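Local structure of helix-turn-helix domain-containing protein (3KE2) at residues F19-Y24 against Q51-S56; L23-L28 against L37-L42. The protein is of unknown function but carries a winged helix-turn-helix domain, and so may bind DNA. One frame throughout, in Å; residues are numbered along the deposited sequence. Where two conformers were deposited one is given.

Contact 1: residues F19-Y24 against Q51-S56; sequences FLRKLY and QDAIAS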
# COMPACT_ATOMS: atom_id res chain seq x y z
N PHE A 19 6.97 -1.53 1.72
CA PHE A 19 5.73 -0.77 1.58
C PHE A 19 5.76 0.45 2.50
O PHE A 19 5.47 1.56 2.08
CB PHE A 19 4.52 -1.69 1.87
CG PHE A 19 3.18 -0.99 1.88
CD1 PHE A 19 2.52 -0.71 0.70
CD2 PHE A 19 2.56 -0.65 3.10
CE1 PHE A 19 1.29 -0.06 0.72
CE2 PHE A 19 1.34 -0.02 3.12
CZ PHE A 19 0.71 0.28 1.93
N LEU A 20 6.11 0.24 3.76
CA LEU A 20 6.16 1.34 4.69
C LEU A 20 7.22 2.38 4.26
O LEU A 20 7.09 3.58 4.58
CB LEU A 20 6.44 0.83 6.11
CG LEU A 20 5.36 -0.05 6.77
CD1 LEU A 20 5.91 -0.64 8.03
CD2 LEU A 20 4.06 0.72 7.05
N ARG A 21 8.25 1.94 3.55
CA ARG A 21 9.30 2.82 3.05
C ARG A 21 8.67 3.80 2.08
O ARG A 21 8.94 4.99 2.11
CB ARG A 21 10.41 2.02 2.34
CG ARG A 21 11.58 2.86 1.77
CD ARG A 21 12.70 2.00 1.09
NE ARG A 21 13.21 0.93 1.95
CZ ARG A 21 12.98 -0.36 1.75
NH1 ARG A 21 12.31 -0.74 0.68
NH2 ARG A 21 13.46 -1.28 2.58
N LYS A 22 7.81 3.27 1.21
CA LYS A 22 7.17 4.13 0.22
C LYS A 22 6.26 5.10 0.93
O LYS A 22 6.24 6.27 0.58
CB LYS A 22 6.41 3.33 -0.86
CG LYS A 22 7.23 2.19 -1.53
CD LYS A 22 6.42 1.44 -2.63
CE LYS A 22 6.84 -0.07 -2.79
NZ LYS A 22 8.27 -0.31 -3.07
N LEU A 23 5.51 4.64 1.94
CA LEU A 23 4.60 5.57 2.64
C LEU A 23 5.33 6.64 3.42
O LEU A 23 4.85 7.77 3.54
CB LEU A 23 3.65 4.83 3.59
CG LEU A 23 2.30 4.36 3.06
CD1 LEU A 23 2.37 3.81 1.69
CD2 LEU A 23 1.76 3.33 4.05
N TYR A 24 6.49 6.26 3.95
CA TYR A 24 7.30 7.18 4.75
C TYR A 24 7.88 8.26 3.86
O TYR A 24 7.85 9.46 4.21
CB TYR A 24 8.42 6.44 5.50
CG TYR A 24 9.18 7.34 6.43
CD1 TYR A 24 8.62 7.79 7.61
CD2 TYR A 24 10.47 7.72 6.15
CE1 TYR A 24 9.33 8.64 8.48
CE2 TYR A 24 11.18 8.55 7.00
CZ TYR A 24 10.60 9.01 8.17
OH TYR A 24 11.33 9.83 9.01
N GLN A 51 15.66 6.27 -5.53
CA GLN A 51 15.14 6.23 -6.91
C GLN A 51 14.21 5.04 -7.09
O GLN A 51 13.14 5.19 -7.65
CB GLN A 51 16.26 6.12 -7.97
CG GLN A 51 17.16 7.34 -8.16
CD GLN A 51 18.29 7.12 -9.21
OE1 GLN A 51 18.38 6.04 -9.80
NE2 GLN A 51 19.15 8.13 -9.42
N ASP A 52 14.63 3.87 -6.61
CA ASP A 52 13.84 2.64 -6.75
C ASP A 52 12.55 2.70 -5.96
O ASP A 52 11.54 2.20 -6.42
CB ASP A 52 14.62 1.37 -6.33
CG ASP A 52 15.81 1.03 -7.26
OD1 ASP A 52 16.21 1.84 -8.13
OD2 ASP A 52 16.37 -0.07 -7.10
N ALA A 53 12.59 3.28 -4.77
CA ALA A 53 11.36 3.37 -3.97
C ALA A 53 10.39 4.28 -4.68
O ALA A 53 9.23 3.92 -4.92
CB ALA A 53 11.65 3.87 -2.59
N ILE A 54 10.88 5.46 -5.06
CA ILE A 54 10.08 6.45 -5.77
C ILE A 54 9.59 5.86 -7.08
O ILE A 54 8.43 6.05 -7.47
CB ILE A 54 10.88 7.72 -6.01
CG1 ILE A 54 11.12 8.42 -4.68
CG2 ILE A 54 10.14 8.65 -6.92
CD1 ILE A 54 12.10 9.58 -4.76
N ALA A 55 10.45 5.12 -7.75
CA ALA A 55 10.06 4.51 -9.01
C ALA A 55 8.85 3.62 -8.84
O ALA A 55 8.05 3.52 -9.74
CB ALA A 55 11.22 3.70 -9.62
N SER A 56 8.71 2.98 -7.68
CA SER A 56 7.59 2.06 -7.47
C SER A 56 6.34 2.67 -6.77
O SER A 56 5.43 1.94 -6.41
CB SER A 56 8.09 0.81 -6.71
OG SER A 56 8.58 1.15 -5.42

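Contact 2: residues L23-L28 against L37-L42; sequences LYLAHL and LSLGKL. With NO3 (nitrate ion), chain D.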
# COMPACT_ATOMS: atom_id res chain seq x y z
N LEU A 23 5.51 4.64 1.94
CA LEU A 23 4.60 5.57 2.64
C LEU A 23 5.33 6.64 3.42
O LEU A 23 4.85 7.77 3.54
CB LEU A 23 3.65 4.83 3.59
CG LEU A 23 2.30 4.36 3.06
CD1 LEU A 23 2.37 3.81 1.69
CD2 LEU A 23 1.76 3.33 4.05
N TYR A 24 6.49 6.26 3.95
CA TYR A 24 7.30 7.18 4.75
C TYR A 24 7.88 8.26 3.86
O TYR A 24 7.85 9.46 4.21
CB TYR A 24 8.42 6.44 5.50
CG TYR A 24 9.18 7.34 6.43
CD1 TYR A 24 8.62 7.79 7.61
CD2 TYR A 24 10.47 7.72 6.15
CE1 TYR A 24 9.33 8.64 8.48
CE2 TYR A 24 11.18 8.55 7.00
CZ TYR A 24 10.60 9.01 8.17
OH TYR A 24 11.33 9.83 9.01
N LEU A 25 8.42 7.85 2.71
CA LEU A 25 8.97 8.84 1.78
C LEU A 25 7.86 9.80 1.35
O LEU A 25 8.01 11.03 1.41
CB LEU A 25 9.60 8.17 0.58
CG LEU A 25 10.91 7.49 0.82
CD1 LEU A 25 11.43 6.93 -0.48
CD2 LEU A 25 11.84 8.51 1.38
N ALA A 26 6.73 9.23 0.98
CA ALA A 26 5.61 10.02 0.54
C ALA A 26 5.23 11.02 1.62
O ALA A 26 4.87 12.15 1.31
CB ALA A 26 4.44 9.12 0.19
N HIS A 27 5.27 10.62 2.88
CA HIS A 27 4.94 11.53 3.99
C HIS A 27 5.97 12.66 4.05
O HIS A 27 5.60 13.81 4.13
CB HIS A 27 4.84 10.73 5.31
CG HIS A 27 4.69 11.57 6.54
ND1 HIS A 27 3.46 11.94 7.05
CD2 HIS A 27 5.61 12.03 7.42
CE1 HIS A 27 3.63 12.62 8.17
NE2 HIS A 27 4.93 12.69 8.42
N LEU A 28 7.25 12.32 3.97
CA LEU A 28 8.30 13.32 4.00
C LEU A 28 8.13 14.34 2.87
O LEU A 28 8.15 15.55 3.11
CB LEU A 28 9.66 12.66 3.89
CG LEU A 28 10.14 11.86 5.10
CD1 LEU A 28 11.49 11.27 4.74
CD2 LEU A 28 10.23 12.71 6.37
N LEU A 37 18.83 14.37 -3.17
CA LEU A 37 19.91 14.81 -2.32
C LEU A 37 19.42 15.17 -0.91
O LEU A 37 20.07 14.82 0.07
CB LEU A 37 20.61 16.01 -2.96
CG LEU A 37 21.91 16.39 -2.26
CD1 LEU A 37 22.81 15.11 -2.04
CD2 LEU A 37 22.65 17.52 -3.01
N SER A 38 18.29 15.86 -0.81
CA SER A 38 17.78 16.23 0.53
C SER A 38 17.29 14.98 1.24
O SER A 38 17.59 14.78 2.41
CB SER A 38 16.70 17.33 0.49
OG SER A 38 15.51 16.91 -0.16
N LEU A 39 16.55 14.12 0.54
CA LEU A 39 16.09 12.89 1.15
C LEU A 39 17.28 12.02 1.65
O LEU A 39 17.20 11.41 2.71
CB LEU A 39 15.20 12.10 0.19
CG LEU A 39 13.81 12.72 -0.04
CD1 LEU A 39 13.10 12.12 -1.25
CD2 LEU A 39 12.95 12.58 1.21
N GLY A 40 18.38 12.00 0.91
CA GLY A 40 19.52 11.20 1.30
C GLY A 40 20.15 11.64 2.60
O GLY A 40 20.43 10.82 3.48
N LYS A 41 20.35 12.95 2.73
CA LYS A 41 20.98 13.53 3.93
C LYS A 41 20.12 13.39 5.18
O LYS A 41 20.65 13.21 6.28
CB LYS A 41 21.30 14.98 3.72
CG LYS A 41 22.33 15.23 2.66
CD LYS A 41 22.45 16.72 2.41
CE LYS A 41 23.61 17.08 1.50
NZ LYS A 41 23.66 18.57 1.27
N LEU A 42 18.80 13.46 4.99
CA LEU A 42 17.85 13.33 6.09
C LEU A 42 17.60 11.91 6.55
O LEU A 42 17.47 11.67 7.74
CB LEU A 42 16.47 13.90 5.70
CG LEU A 42 15.32 13.67 6.71
CD1 LEU A 42 15.62 14.31 8.08
CD2 LEU A 42 14.03 14.19 6.14
N NO3 D . 18.03 15.45 -6.95
O1 NO3 D . 16.86 14.70 -7.06
O2 NO3 D . 18.67 15.89 -8.11
O3 NO3 D . 18.51 15.75 -5.68

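Contact 1: residues F19-Y24 against Q51-S56
Lys22 and Ser56 hold the main polar contact between helix 14-31 and the end of helix 47-55, by chain order probably the second helix of the helix-turn-helix pair in this winged domain. Lys22 CB points toward that helix. Lys22 CG, anti to the carbonyl carbon (chi1 -51°), is in loose contact with Ala53 O, 4.3 Å away. Beyond it, Lys22 CD passes 3.5 Å from Ser56 OG and Lys22 CE comes to 3.4 Å from the same oxygen. A bend at chi4 (-56°) then turns Lys22 NZ onto Ser56 OG, and the ammonium donates a hydrogen bond of 2.8 Å. The hydroxyl passes the link on: Ser56 OG donates to Ala53 O at 2.9 Å. Ser56 N reaches the same oxygen from the same face, so two donors grip this carbonyl. The lysine charge sits by carbonyls of a helix C-terminal end, which would probably favour it. A methionine in place of Lys22 would probably leave Ser56 OG without this donor and take the positive charge from the helix end. Lys22 also touches Phe57, just past the helix. Tyr24 turns to helix 88-102, while Phe19 packs on Asp59 of the second subunit.

Contact 2: residues L23-L28 against L37-L42
Leu25 and Leu28 meet Leu39 and Leu42 in the winged helix-turn-helix domain, where helix 14-31 packs on helix 36-43. By chain order, helix 36-43 is probably the first helix of the helix-turn-helix pair. The two segment axes stay 12.0 Å apart at their closest, at 114° between their directions. The helices therefore meet through the ends of long side chains, all of them leucines, and no hydrogen bond crosses the contact.

Leu39 points toward helix 14-31, and one of its methyls touches two partners on the facing helix. Leu39 CD2 lies 4.0 Å from Leu28 CD1 and 4.2 Å from Leu25 CD2. The Leu28 and Leu39 side chains cross at a slant. Leu28 and Leu42 instead meet end to end, with Leu42 CD2 4.1 Å from Leu28 CD2 and just as near its CD1. Leu42 can do this because CG stands opposite the backbone N (chi1 173°). On helix 14-31, one turn before Leu28, a face of the Tyr24 ring lies against Leu28 CG, which sits 3.9 Å above the plane, over the outer atoms of the ring rather than its centre. Leu50 of helix 47-55 touches both Leu25 and Leu39, so the third helix joins this apolar cluster.

The start of helix 36-43 holds a nitrate ion, most likely a component of the crystallisation solution. It accepts a hydrogen bond from Leu36 N and another from Leu37 N to its O3, 2.9 Å long and nearly straight at 168°.

Overall arrangement
Both contacts start from helix 14-31, and their segments share Leu23 and Tyr24. Contact 1 uses the earlier part of that helix and contact 2 the later part. On the other side the order is reversed: helix 36-43 of contact 2 comes first in the chain, and helix 47-55 of contact 1 follows it. The contacts are about 10 Å apart, centre to centre. They touch directly where Ala53 CB packs 3.7 Å from Leu25 CD1. Helix 14-31 thus packs on both helices that probably form the helix-turn-helix pair. The antiparallel strands 63-67 and 77-82 come later and are consistent with the wing.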